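Local structure of putative Nitroreductase (Anabaena variabilis ATCC 29413, 3EO7) at residues H332-T337 with A470-N475; L345-L350 with Q404-I409; K351-F356 with L474-S479; R466-A471 with Y503-G508. The protein is a putative nitroreductase-family flavoprotein that binds flavin mononucleotide and probably carries out oxidoreductase chemistry with it, though its substrate is not established. All coordinates share one frame; numbering follows the deposited sequence.

Contact 1: residues H332-T337 with A470-N475; sequences HKRRST and AAIQLN. With FMN (flavin mononucleotide), chain B.
The guanidinium groups of Arg334 and Arg335, whose residues both lean on Ile472, present their edges rather than their faces to the FMN phosphate. Arg334 gives NH1 to FMN O1P and NH2 to FMN O3P, the second bond 2.9 Å long, with O1P in the guanidinium plane. Arg335 turns its NE side to the same phosphate: NE reaches FMN O2P at 2.9 Å and NH2 reaches FMN O3P at 2.7 Å, the latter nearly straight at 171°. O3P therefore takes a bond from each arginine. Bends at chi2 and chi3 in both chains bring these edges round to the phosphate. Ser336 adds two more bonds, its backbone N to O2P and its OG to O1P at 2.6 Å; Ser102 N is a further FMN partner.

Behind this polar front, Ile472 supplies the apolar support. Its CG1 meets Arg334 CG at 3.9 Å, while CD1 touches the carbonyl of Arg335. On the solvent side, the extended chain of Lys333 slides past it in the opposite direction, CE lying 3.7 Å from Ile472 CG2. Arg334 NE is held by Ala99 O and Arg335 NH1 by Thr85 OG1, while Thr337 OG1 is bonded to Val478 N. A leucine at Arg335 would probably leave O2P with the backbone bond from Ser336 as its remaining grip here and O3P with one donor fewer, so that the phosphate could shift more easily. Two cationic groups, a hydroxyl and an amide thus share three phosphate oxygens, an arrangement likely to favour the doubly charged phosphate and to fix one end of the cofactor.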
# COMPACT_ATOMS: atom_id res chain seq x y z
N HIS A 332 -13.77 -7.87 -4.22
CA HIS A 332 -15.00 -7.11 -4.12
C HIS A 332 -15.60 -7.10 -2.71
O HIS A 332 -16.10 -6.07 -2.27
CB HIS A 332 -16.03 -7.61 -5.15
CG HIS A 332 -17.30 -6.81 -5.13
ND1 HIS A 332 -17.38 -5.54 -5.65
CD2 HIS A 332 -18.53 -7.11 -4.66
CE1 HIS A 332 -18.61 -5.08 -5.47
NE2 HIS A 332 -19.32 -6.01 -4.87
N LYS A 333 -15.54 -8.23 -2.00
CA LYS A 333 -16.18 -8.36 -0.68
C LYS A 333 -15.31 -7.98 0.51
O LYS A 333 -15.81 -7.86 1.63
CB LYS A 333 -16.71 -9.79 -0.49
CG LYS A 333 -15.68 -10.83 -0.20
CD LYS A 333 -16.35 -12.21 -0.08
CE LYS A 333 -15.32 -13.31 0.21
NZ LYS A 333 -15.97 -14.67 0.28
N ARG A 334 -14.02 -7.80 0.25
CA ARG A 334 -13.03 -7.57 1.30
C ARG A 334 -13.41 -6.41 2.18
O ARG A 334 -13.65 -5.30 1.69
CB ARG A 334 -11.67 -7.27 0.67
CG ARG A 334 -10.57 -6.98 1.73
CD ARG A 334 -9.59 -5.92 1.29
NE ARG A 334 -10.25 -4.62 1.01
CZ ARG A 334 -10.68 -3.77 1.92
NH1 ARG A 334 -10.52 -4.00 3.21
NH2 ARG A 334 -11.25 -2.65 1.51
N ARG A 335 -13.45 -6.65 3.49
CA ARG A 335 -13.65 -5.61 4.49
C ARG A 335 -12.63 -5.83 5.61
O ARG A 335 -12.20 -6.97 5.85
CB ARG A 335 -15.04 -5.73 5.11
CG ARG A 335 -16.21 -5.53 4.15
CD ARG A 335 -16.64 -4.09 4.02
NE ARG A 335 -15.66 -3.21 3.37
CZ ARG A 335 -15.60 -2.99 2.06
NH1 ARG A 335 -16.46 -3.57 1.24
NH2 ARG A 335 -14.72 -2.13 1.57
N SER A 336 -12.29 -4.75 6.32
CA SER A 336 -11.46 -4.83 7.51
C SER A 336 -12.38 -5.32 8.63
O SER A 336 -13.41 -4.71 8.91
CB SER A 336 -10.88 -3.47 7.86
OG SER A 336 -9.94 -3.08 6.88
N THR A 337 -12.00 -6.41 9.28
CA THR A 337 -12.80 -6.99 10.35
C THR A 337 -12.85 -6.10 11.60
O THR A 337 -11.84 -5.62 12.09
CB THR A 337 -12.22 -8.35 10.70
OG1 THR A 337 -12.03 -9.09 9.48
CG2 THR A 337 -13.13 -9.12 11.67
N ALA A 470 -5.75 -12.45 1.10
CA ALA A 470 -5.58 -13.87 1.44
C ALA A 470 -6.45 -14.27 2.64
O ALA A 470 -7.07 -15.34 2.63
CB ALA A 470 -4.11 -14.23 1.66
N ALA A 471 -6.49 -13.43 3.66
CA ALA A 471 -7.26 -13.70 4.87
C ALA A 471 -8.72 -13.85 4.50
O ALA A 471 -9.36 -14.81 4.88
CB ALA A 471 -7.08 -12.57 5.94
N ILE A 472 -9.25 -12.87 3.77
CA ILE A 472 -10.66 -12.91 3.36
C ILE A 472 -10.97 -14.12 2.49
O ILE A 472 -12.00 -14.76 2.69
CB ILE A 472 -11.07 -11.59 2.65
CG1 ILE A 472 -10.94 -10.39 3.62
CG2 ILE A 472 -12.49 -11.75 2.01
CD1 ILE A 472 -11.72 -10.51 4.94
N GLN A 473 -10.09 -14.46 1.55
CA GLN A 473 -10.26 -15.66 0.74
C GLN A 473 -10.39 -16.93 1.57
O GLN A 473 -11.15 -17.82 1.22
CB GLN A 473 -9.10 -15.81 -0.23
CG GLN A 473 -9.07 -17.10 -1.08
CD GLN A 473 -10.27 -17.27 -1.99
OE1 GLN A 473 -10.95 -16.31 -2.35
NE2 GLN A 473 -10.52 -18.53 -2.41
N LEU A 474 -9.64 -16.99 2.67
CA LEU A 474 -9.65 -18.11 3.61
C LEU A 474 -10.71 -18.01 4.72
O LEU A 474 -10.66 -18.78 5.68
CB LEU A 474 -8.26 -18.30 4.21
CG LEU A 474 -7.13 -18.65 3.22
CD1 LEU A 474 -5.86 -18.97 3.98
CD2 LEU A 474 -7.49 -19.79 2.31
N ASN A 475 -11.66 -17.07 4.58
CA ASN A 475 -12.76 -16.90 5.56
C ASN A 475 -12.26 -16.54 6.94
O ASN A 475 -12.85 -16.92 7.96
CB ASN A 475 -13.59 -18.17 5.62
CG ASN A 475 -14.19 -18.54 4.28
OD1 ASN A 475 -14.03 -19.66 3.81
ND2 ASN A 475 -14.82 -17.58 3.64
N1 FMN B . -8.97 -0.42 11.56
C2 FMN B . -9.02 -0.41 12.94
O2 FMN B . -10.01 -0.83 13.54
N3 FMN B . -8.01 0.07 13.73
C4 FMN B . -6.89 0.63 13.20
O4 FMN B . -5.93 0.88 13.95
C4A FMN B . -6.79 0.64 11.81
N5 FMN B . -5.70 1.24 11.20
C5A FMN B . -5.55 1.17 9.80
C6 FMN B . -4.42 1.65 9.16
C7 FMN B . -4.29 1.61 7.77
C7M FMN B . -2.97 2.04 7.11
C8 FMN B . -5.30 1.06 7.00
C8M FMN B . -5.14 0.81 5.52
C9 FMN B . -6.46 0.56 7.62
C9A FMN B . -6.59 0.61 9.02
N10 FMN B . -7.73 0.13 9.64
C10 FMN B . -7.83 0.12 11.01
C1' FMN B . -8.96 -0.25 8.84
C2' FMN B . -9.75 0.95 8.35
O2' FMN B . -10.56 1.48 9.42
C3' FMN B . -10.60 0.53 7.16
O3' FMN B . -9.77 0.19 6.04
C4' FMN B . -11.67 1.56 6.75
O4' FMN B . -12.62 1.78 7.83
C5' FMN B . -12.39 1.11 5.50
O5' FMN B . -13.02 -0.14 5.67
P FMN B . -12.69 -1.38 4.76
O1P FMN B . -11.22 -1.75 5.00
O2P FMN B . -13.64 -2.47 5.24
O3P FMN B . -12.93 -1.04 3.32

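Contact 2: residues L345-L350 with Q404-I409; sequences LTFDEL and QELRQI. With PGR (R-1,2-propanediol), chain S.
Apolar contact between Phe347 and Leu406 joins the start of helix 347-358 to strand 405-411, with no hydrogen bond crossing between them. The two side chains come from opposite directions, and the CD1 methyl of Leu406 arrives at the ring edge, near its plane, 3.9 Å from Phe347 CE1. Phe347 reaches that far because its CG stands opposite the backbone N (chi1 -175°). Leu350, one helical turn on, adds a looser touch, its CD2 4.4 Å from the same CD1 of Leu406. Ile311 and Val389 also pack on Phe347, so the ring lies over the sheet.

Polar bonds instead form within each segment. Glu349 N donates to Thr346 OG1 at 3.0 Å, and Thr346 N returns a bond to Glu349 OE1 from above the carboxylate plane; that oxygen is also salt-bridged to Arg509 NH1. On the strand, Arg407 comes side-on to Glu405, NE and NH2 both directed at OE1, in a salt bridge with NH2 2.9 Å from that oxygen. NE meets it nearly along the C-O direction, NH2 well above the carboxylate plane.

A propanediol, probably from the crystallisation liquor, donates through O1 to Gln408 O and through O2 to Gln408 OE1.

Thr346 and Glu349 form a capping box, and Gln404 with Glu405 opposite Ala400 a G1 beta bulge; the first turn of helix 347-358 packs through Phe347 and Leu350 on Leu406 in the mixed sheet of the nitroreductase-family domain.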
# COMPACT_ATOMS: atom_id res chain seq x y z
N LEU A 345 -6.21 -19.66 14.47
CA LEU A 345 -5.94 -20.02 13.08
C LEU A 345 -5.25 -21.38 13.13
O LEU A 345 -4.65 -21.74 14.15
CB LEU A 345 -4.98 -19.04 12.39
CG LEU A 345 -5.58 -17.95 11.51
CD1 LEU A 345 -6.75 -17.25 12.15
CD2 LEU A 345 -4.45 -17.00 11.06
N THR A 346 -5.33 -22.12 12.04
CA THR A 346 -4.52 -23.31 11.91
C THR A 346 -3.15 -22.88 11.38
O THR A 346 -3.00 -21.82 10.77
CB THR A 346 -5.10 -24.35 10.95
OG1 THR A 346 -5.11 -23.84 9.61
CG2 THR A 346 -6.51 -24.78 11.38
N PHE A 347 -2.13 -23.70 11.59
CA PHE A 347 -0.82 -23.33 11.07
C PHE A 347 -0.87 -23.31 9.54
O PHE A 347 -0.28 -22.42 8.92
CB PHE A 347 0.25 -24.27 11.62
CG PHE A 347 1.65 -23.90 11.23
CD1 PHE A 347 2.09 -22.59 11.23
CD2 PHE A 347 2.55 -24.90 10.89
CE1 PHE A 347 3.39 -22.28 10.89
CE2 PHE A 347 3.87 -24.57 10.55
CZ PHE A 347 4.27 -23.26 10.57
N ASP A 348 -1.61 -24.24 8.94
CA ASP A 348 -1.79 -24.21 7.48
C ASP A 348 -2.38 -22.88 6.98
O ASP A 348 -2.01 -22.38 5.91
CB ASP A 348 -2.64 -25.37 6.98
CG ASP A 348 -1.85 -26.68 6.88
OD1 ASP A 348 -0.60 -26.68 7.01
OD2 ASP A 348 -2.51 -27.72 6.65
N GLU A 349 -3.33 -22.32 7.73
CA GLU A 349 -3.92 -21.03 7.36
C GLU A 349 -2.85 -19.94 7.39
O GLU A 349 -2.74 -19.13 6.48
CB GLU A 349 -5.09 -20.68 8.28
CG GLU A 349 -6.38 -21.40 7.91
CD GLU A 349 -7.49 -21.32 8.95
OE1 GLU A 349 -7.19 -21.07 10.15
OE2 GLU A 349 -8.68 -21.59 8.57
N LEU A 350 -2.07 -19.89 8.48
CA LEU A 350 -1.01 -18.89 8.58
C LEU A 350 -0.02 -19.08 7.44
O LEU A 350 0.37 -18.11 6.81
CB LEU A 350 -0.28 -18.99 9.93
CG LEU A 350 0.87 -17.98 10.12
CD1 LEU A 350 0.34 -16.53 10.04
CD2 LEU A 350 1.60 -18.27 11.43
N GLN A 404 11.98 -19.41 4.00
CA GLN A 404 10.65 -19.88 4.37
C GLN A 404 10.68 -20.55 5.75
O GLN A 404 10.37 -21.74 5.91
CB GLN A 404 10.01 -20.75 3.30
CG GLN A 404 9.88 -20.05 1.96
CD GLN A 404 8.82 -20.70 1.08
OE1 GLN A 404 7.63 -20.62 1.38
NE2 GLN A 404 9.24 -21.33 -0.02
N GLU A 405 11.05 -19.74 6.73
CA GLU A 405 11.09 -20.21 8.10
C GLU A 405 10.58 -19.15 9.07
O GLU A 405 10.74 -17.96 8.81
CB GLU A 405 12.51 -20.51 8.51
CG GLU A 405 13.11 -21.69 7.86
CD GLU A 405 14.55 -21.91 8.25
OE1 GLU A 405 15.21 -21.02 8.85
OE2 GLU A 405 15.05 -22.97 7.89
N LEU A 406 10.00 -19.63 10.16
CA LEU A 406 9.73 -18.83 11.34
C LEU A 406 10.86 -19.20 12.31
O LEU A 406 11.22 -20.37 12.44
CB LEU A 406 8.40 -19.15 12.00
CG LEU A 406 7.15 -18.78 11.20
CD1 LEU A 406 5.87 -19.40 11.78
CD2 LEU A 406 7.06 -17.25 11.10
N ARG A 407 11.46 -18.19 12.93
CA ARG A 407 12.54 -18.41 13.91
C ARG A 407 12.04 -17.82 15.22
O ARG A 407 11.74 -16.63 15.27
CB ARG A 407 13.83 -17.78 13.41
CG ARG A 407 14.20 -18.35 12.03
CD ARG A 407 15.42 -17.76 11.41
NE ARG A 407 15.67 -18.40 10.12
CZ ARG A 407 16.44 -17.90 9.14
NH1 ARG A 407 16.99 -16.71 9.26
NH2 ARG A 407 16.61 -18.59 8.02
N GLN A 408 11.85 -18.66 16.24
CA GLN A 408 11.27 -18.22 17.54
C GLN A 408 12.28 -17.40 18.32
O GLN A 408 13.37 -17.87 18.63
CB GLN A 408 10.83 -19.40 18.38
CG GLN A 408 9.99 -19.04 19.59
CD GLN A 408 9.66 -20.25 20.41
OE1 GLN A 408 10.49 -20.72 21.20
NE2 GLN A 408 8.44 -20.77 20.25
N ILE A 409 11.91 -16.16 18.60
CA ILE A 409 12.77 -15.25 19.35
C ILE A 409 12.25 -14.97 20.76
O ILE A 409 13.01 -14.52 21.59
CB ILE A 409 13.13 -14.00 18.57
CG1 ILE A 409 11.91 -13.11 18.32
CG2 ILE A 409 13.91 -14.38 17.27
CD1 ILE A 409 12.29 -11.77 17.58
C1 PGR S . 14.81 -19.95 21.06
C2 PGR S . 13.91 -19.61 22.25
C3 PGR S . 13.35 -18.19 22.10
O1 PGR S . 14.09 -20.13 19.84
O2 PGR S . 12.87 -20.57 22.51

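Contact 3: residues K351-F356 with L474-S479; sequences KALLDF and LNLGVS. With FMN (flavin mononucleotide), chain B.
Leu353 and Leu474 set CG opposite their carbonyl carbons, and with chi1 -59° and chi2 180° the two methyls of Leu353 are directed one at Leu474 and the other at Leu476. CD2 takes Leu474, with CD1 of that residue 3.9 Å away, the two side chains sliding past each other in opposite directions. CD1 of Leu353 turns instead to Leu476 CD1, a more distant contact of 4.1 Å made by chains that run at a slant to one another. Leu474 also uses its CD1 methyl on the neighbouring Ala352, whose CB lies 3.8 Å from it. That single methyl thus sits against two successive residues of the helix, and the whole contact is apolar.

The backbone just after helix 452-473 places Leu474 and Leu476. Asn475, with positive phi (62°), is the C-prime residue of a Schellman motif in which Leu476 N bonds back to Ala471 O and Asn475 N to Ile472 O. The chain turns sharply there, setting both leucines on the same helix from either side of the turn. Farther along, the strand leads to the cofactor: Ser479 OG lies 3.3 Å from FMN N1.

Around the contact, Ala470 of helix 452-473 and Leu507 of strand 500-508 also pack on Leu353, and Ile318 lies against Ala352. Helix 347-358 therefore packs over the junction where helix 452-473 ends and strand 477-481 begins, and backbone bonds between Gly477 and Gly508 and between Ser479 and Thr506 tie that strand into the sheet.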
# COMPACT_ATOMS: atom_id res chain seq x y z
N LYS A 351 0.41 -20.32 7.19
CA LYS A 351 1.36 -20.58 6.10
C LYS A 351 0.81 -20.12 4.74
O LYS A 351 1.56 -19.57 3.92
CB LYS A 351 1.76 -22.04 6.02
CG LYS A 351 2.73 -22.46 7.13
CD LYS A 351 3.13 -23.94 7.06
CE LYS A 351 1.98 -24.87 7.40
NZ LYS A 351 2.45 -26.32 7.47
N ALA A 352 -0.47 -20.35 4.50
CA ALA A 352 -1.10 -19.97 3.22
C ALA A 352 -1.07 -18.43 3.05
O ALA A 352 -0.76 -17.94 1.95
CB ALA A 352 -2.52 -20.52 3.13
N LEU A 353 -1.38 -17.70 4.13
CA LEU A 353 -1.34 -16.22 4.11
C LEU A 353 0.06 -15.73 3.74
O LEU A 353 0.23 -14.86 2.89
CB LEU A 353 -1.74 -15.63 5.46
CG LEU A 353 -3.12 -15.96 5.98
CD1 LEU A 353 -3.34 -15.29 7.34
CD2 LEU A 353 -4.15 -15.55 4.96
N LEU A 354 1.07 -16.32 4.39
CA LEU A 354 2.46 -15.93 4.14
C LEU A 354 2.89 -16.29 2.72
O LEU A 354 3.66 -15.56 2.09
CB LEU A 354 3.39 -16.58 5.16
CG LEU A 354 3.20 -16.15 6.62
CD1 LEU A 354 4.17 -16.95 7.58
CD2 LEU A 354 3.39 -14.63 6.74
N ASP A 355 2.42 -17.42 2.24
CA ASP A 355 2.77 -17.87 0.90
C ASP A 355 2.27 -16.91 -0.17
O ASP A 355 3.02 -16.52 -1.06
CB ASP A 355 2.19 -19.27 0.65
CG ASP A 355 2.67 -19.87 -0.66
OD1 ASP A 355 3.87 -20.16 -0.78
OD2 ASP A 355 1.81 -20.06 -1.56
N PHE A 356 1.01 -16.50 -0.06
CA PHE A 356 0.43 -15.60 -1.05
C PHE A 356 1.10 -14.22 -0.97
O PHE A 356 1.29 -13.56 -1.98
CB PHE A 356 -1.07 -15.48 -0.91
CG PHE A 356 -1.66 -14.49 -1.87
CD1 PHE A 356 -1.69 -14.80 -3.22
CD2 PHE A 356 -2.17 -13.29 -1.46
CE1 PHE A 356 -2.21 -13.90 -4.15
CE2 PHE A 356 -2.72 -12.38 -2.39
CZ PHE A 356 -2.72 -12.69 -3.74
N LEU A 474 -9.64 -16.99 2.67
CA LEU A 474 -9.65 -18.11 3.61
C LEU A 474 -10.71 -18.01 4.72
O LEU A 474 -10.66 -18.78 5.68
CB LEU A 474 -8.26 -18.30 4.21
CG LEU A 474 -7.13 -18.65 3.22
CD1 LEU A 474 -5.86 -18.97 3.98
CD2 LEU A 474 -7.49 -19.79 2.31
N ASN A 475 -11.66 -17.07 4.58
CA ASN A 475 -12.76 -16.90 5.56
C ASN A 475 -12.26 -16.54 6.94
O ASN A 475 -12.85 -16.92 7.96
CB ASN A 475 -13.59 -18.17 5.62
CG ASN A 475 -14.19 -18.54 4.28
OD1 ASN A 475 -14.03 -19.66 3.81
ND2 ASN A 475 -14.82 -17.58 3.64
N LEU A 476 -11.18 -15.78 6.96
CA LEU A 476 -10.56 -15.31 8.18
C LEU A 476 -10.84 -13.82 8.36
O LEU A 476 -11.42 -13.16 7.47
CB LEU A 476 -9.06 -15.55 8.14
CG LEU A 476 -8.59 -17.00 7.93
CD1 LEU A 476 -7.04 -16.99 7.84
CD2 LEU A 476 -9.13 -17.94 8.99
N GLY A 477 -10.49 -13.32 9.54
CA GLY A 477 -10.60 -11.89 9.88
C GLY A 477 -9.23 -11.23 9.77
O GLY A 477 -8.20 -11.87 9.98
N VAL A 478 -9.24 -9.95 9.40
CA VAL A 478 -8.01 -9.21 9.22
C VAL A 478 -8.24 -7.72 9.37
O VAL A 478 -9.30 -7.21 9.02
CB VAL A 478 -7.39 -9.50 7.81
CG1 VAL A 478 -8.39 -9.13 6.67
CG2 VAL A 478 -6.01 -8.77 7.61
N SER A 479 -7.25 -7.03 9.91
CA SER A 479 -7.28 -5.59 9.94
C SER A 479 -5.89 -5.01 10.15
O SER A 479 -5.17 -5.43 11.05
CB SER A 479 -8.20 -5.05 11.03
OG SER A 479 -8.26 -3.61 10.98
N1 FMN B . -8.97 -0.42 11.56
C2 FMN B . -9.02 -0.41 12.94
O2 FMN B . -10.01 -0.83 13.54
N3 FMN B . -8.01 0.07 13.73
C4 FMN B . -6.89 0.63 13.20
O4 FMN B . -5.93 0.88 13.95
C4A FMN B . -6.79 0.64 11.81
N5 FMN B . -5.70 1.24 11.20
C5A FMN B . -5.55 1.17 9.80
C6 FMN B . -4.42 1.65 9.16
C7 FMN B . -4.29 1.61 7.77
C7M FMN B . -2.97 2.04 7.11
C8 FMN B . -5.30 1.06 7.00
C8M FMN B . -5.14 0.81 5.52
C9 FMN B . -6.46 0.56 7.62
C9A FMN B . -6.59 0.61 9.02
N10 FMN B . -7.73 0.13 9.64
C10 FMN B . -7.83 0.12 11.01
C1' FMN B . -8.96 -0.25 8.84
C2' FMN B . -9.75 0.95 8.35
O2' FMN B . -10.56 1.48 9.42
C3' FMN B . -10.60 0.53 7.16
O3' FMN B . -9.77 0.19 6.04
C4' FMN B . -11.67 1.56 6.75
O4' FMN B . -12.62 1.78 7.83
C5' FMN B . -12.39 1.11 5.50
O5' FMN B . -13.02 -0.14 5.67
P FMN B . -12.69 -1.38 4.76
O1P FMN B . -11.22 -1.75 5.00
O2P FMN B . -13.64 -2.47 5.24
O3P FMN B . -12.93 -1.04 3.32

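Contact 4: residues R466-A471 with Y503-G508; sequences RLNLAA and YITTLG. With FMN (flavin mononucleotide), chain B.
Ala471 and Leu507 make a purely apolar touch, with Ala471 CB 4.0 Å from Leu507 CD2. Farther up the strand Thr505 points between two helix residues: its CG2 methyl lies 4.0 Å from Asn468 ND2, the two side chains meeting at a slant, while OG1 lies 4.3 Å from Leu467 CD1. Thr505 can do both because its CG2 stands opposite the backbone N, leaving OG1 beside that nitrogen (chi1 -59°).

No direct hydrogen bond crosses, but a water bridges the gap. It accepts from Asn468 ND2 at 2.9 Å and is also bonded to Thr505 OG1 at 2.7 Å and to Tyr503 OH at 2.9 Å. The second shell fixes these groups: Asn468 ND2 is also held by Gly464 O of its own helix, and Tyr503 OH is bonded to His191 NE2. Tyr503 in turn lies by the dimethylbenzene end of the flavin, CE1 being 3.7 Å from FMN C7M. Replacing Tyr503 with an alanine would probably leave the water without one of its three partners, His191 NE2 without the phenol it is bonded to, and the flavin methyl C7M without this ring beside it.

The helix and strand segments run almost parallel, at 7° and 9.8 Å between their axes. Strand 500-508 lies between strands 433-439 and 477-481, antiparallel to both, and helix 452-473 packs along one face of it, with Leu353 of helix 347-358 adding to the packing on Leu507 and helix 181-202 bordering Asn468.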
# COMPACT_ATOMS: atom_id res chain seq x y z
N ARG A 466 -2.00 -7.85 0.24
CA ARG A 466 -1.96 -9.25 -0.13
C ARG A 466 -2.40 -10.09 1.07
O ARG A 466 -3.14 -11.05 0.91
CB ARG A 466 -0.57 -9.64 -0.61
CG ARG A 466 -0.15 -8.96 -1.93
CD ARG A 466 1.20 -9.45 -2.42
NE ARG A 466 1.19 -10.83 -2.93
CZ ARG A 466 1.12 -11.17 -4.22
NH1 ARG A 466 1.04 -10.23 -5.13
NH2 ARG A 466 1.12 -12.43 -4.61
N LEU A 467 -1.95 -9.72 2.27
CA LEU A 467 -2.35 -10.44 3.48
C LEU A 467 -3.85 -10.31 3.74
O LEU A 467 -4.50 -11.27 4.12
CB LEU A 467 -1.59 -9.90 4.73
CG LEU A 467 -0.12 -10.25 4.93
CD1 LEU A 467 0.55 -9.33 5.99
CD2 LEU A 467 -0.02 -11.74 5.35
N ASN A 468 -4.41 -9.10 3.57
CA ASN A 468 -5.83 -8.86 3.77
C ASN A 468 -6.68 -9.73 2.80
O ASN A 468 -7.63 -10.37 3.22
CB ASN A 468 -6.22 -7.37 3.61
CG ASN A 468 -5.99 -6.56 4.89
OD1 ASN A 468 -6.95 -6.07 5.49
ND2 ASN A 468 -4.73 -6.40 5.30
N LEU A 469 -6.31 -9.72 1.53
CA LEU A 469 -7.04 -10.48 0.50
C LEU A 469 -6.94 -11.98 0.78
O LEU A 469 -7.96 -12.70 0.75
CB LEU A 469 -6.53 -10.10 -0.88
CG LEU A 469 -6.92 -8.69 -1.36
CD1 LEU A 469 -6.19 -8.34 -2.68
CD2 LEU A 469 -8.45 -8.55 -1.48
N ALA A 470 -5.75 -12.45 1.10
CA ALA A 470 -5.58 -13.87 1.44
C ALA A 470 -6.45 -14.27 2.64
O ALA A 470 -7.07 -15.34 2.63
CB ALA A 470 -4.11 -14.23 1.66
N ALA A 471 -6.49 -13.43 3.66
CA ALA A 471 -7.26 -13.70 4.87
C ALA A 471 -8.72 -13.85 4.50
O ALA A 471 -9.36 -14.81 4.88
CB ALA A 471 -7.08 -12.57 5.94
N TYR A 503 4.34 -0.94 10.28
CA TYR A 503 2.94 -1.30 10.12
C TYR A 503 2.65 -2.58 10.86
O TYR A 503 3.55 -3.38 11.10
CB TYR A 503 2.64 -1.44 8.62
CG TYR A 503 1.20 -1.56 8.18
CD1 TYR A 503 0.18 -0.84 8.81
CD2 TYR A 503 0.87 -2.34 7.08
CE1 TYR A 503 -1.13 -0.94 8.41
CE2 TYR A 503 -0.45 -2.43 6.63
CZ TYR A 503 -1.44 -1.71 7.29
OH TYR A 503 -2.72 -1.76 6.90
N ILE A 504 1.37 -2.74 11.22
CA ILE A 504 0.85 -3.90 11.92
C ILE A 504 -0.38 -4.41 11.16
O ILE A 504 -1.22 -3.64 10.72
CB ILE A 504 0.42 -3.53 13.36
CG1 ILE A 504 1.63 -3.05 14.13
CG2 ILE A 504 -0.36 -4.67 14.04
CD1 ILE A 504 1.30 -2.54 15.56
N THR A 505 -0.44 -5.73 11.01
CA THR A 505 -1.60 -6.39 10.42
C THR A 505 -2.05 -7.52 11.37
O THR A 505 -1.28 -8.44 11.64
CB THR A 505 -1.33 -6.96 9.03
OG1 THR A 505 -0.92 -5.93 8.13
CG2 THR A 505 -2.61 -7.70 8.47
N THR A 506 -3.28 -7.40 11.87
CA THR A 506 -3.88 -8.38 12.77
C THR A 506 -4.63 -9.40 11.95
O THR A 506 -5.17 -9.08 10.89
CB THR A 506 -4.84 -7.73 13.82
OG1 THR A 506 -5.95 -7.10 13.15
CG2 THR A 506 -4.07 -6.70 14.73
N LEU A 507 -4.64 -10.63 12.45
CA LEU A 507 -5.29 -11.74 11.83
C LEU A 507 -6.04 -12.54 12.90
O LEU A 507 -5.51 -12.80 13.98
CB LEU A 507 -4.26 -12.65 11.17
CG LEU A 507 -3.41 -12.04 10.06
CD1 LEU A 507 -2.16 -12.88 9.78
CD2 LEU A 507 -4.33 -11.88 8.81
N GLY A 508 -7.24 -12.96 12.57
CA GLY A 508 -8.05 -13.73 13.52
C GLY A 508 -9.23 -14.37 12.86
O GLY A 508 -9.24 -14.57 11.65
N1 FMN B . -8.97 -0.42 11.56
C2 FMN B . -9.02 -0.41 12.94
O2 FMN B . -10.01 -0.83 13.54
N3 FMN B . -8.01 0.07 13.73
C4 FMN B . -6.89 0.63 13.20
O4 FMN B . -5.93 0.88 13.95
C4A FMN B . -6.79 0.64 11.81
N5 FMN B . -5.70 1.24 11.20
C5A FMN B . -5.55 1.17 9.80
C6 FMN B . -4.42 1.65 9.16
C7 FMN B . -4.29 1.61 7.77
C7M FMN B . -2.97 2.04 7.11
C8 FMN B . -5.30 1.06 7.00
C8M FMN B . -5.14 0.81 5.52
C9 FMN B . -6.46 0.56 7.62
C9A FMN B . -6.59 0.61 9.02
N10 FMN B . -7.73 0.13 9.64
C10 FMN B . -7.83 0.12 11.01
C1' FMN B . -8.96 -0.25 8.84
C2' FMN B . -9.75 0.95 8.35
O2' FMN B . -10.56 1.48 9.42
C3' FMN B . -10.60 0.53 7.16
O3' FMN B . -9.77 0.19 6.04
C4' FMN B . -11.67 1.56 6.75
O4' FMN B . -12.62 1.78 7.83
C5' FMN B . -12.39 1.11 5.50
O5' FMN B . -13.02 -0.14 5.67
P FMN B . -12.69 -1.38 4.76
O1P FMN B . -11.22 -1.75 5.00
O2P FMN B . -13.64 -2.47 5.24
O3P FMN B . -12.93 -1.04 3.32
O HOH W 1 -2.98 -4.66 6.86

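In the fold
All four contacts belong to the C-terminal nitroreductase-like part of the chain. Contacts 1, 3 and 4 cluster closely, the centres of 3 and 4 being about 6 Å apart and those of 1 and 3 about 8 Å; the centre of contact 2 is about 12 Å from that of contact 3 and 20 Å from that of contact 1. Contacts 1 and 4 draw on helix 452-473, contacts 2 and 3 on helix 347-358, while contacts 2, 3 and 4 reach the same mixed sheet. Along the chain, contact 2 falls within the span of contact 1, contact 3 alternates with both contact 2 and contact 4, and contact 2 closes before contact 4 opens. This weaving ties helix and sheet packing to three segments that reach FMN.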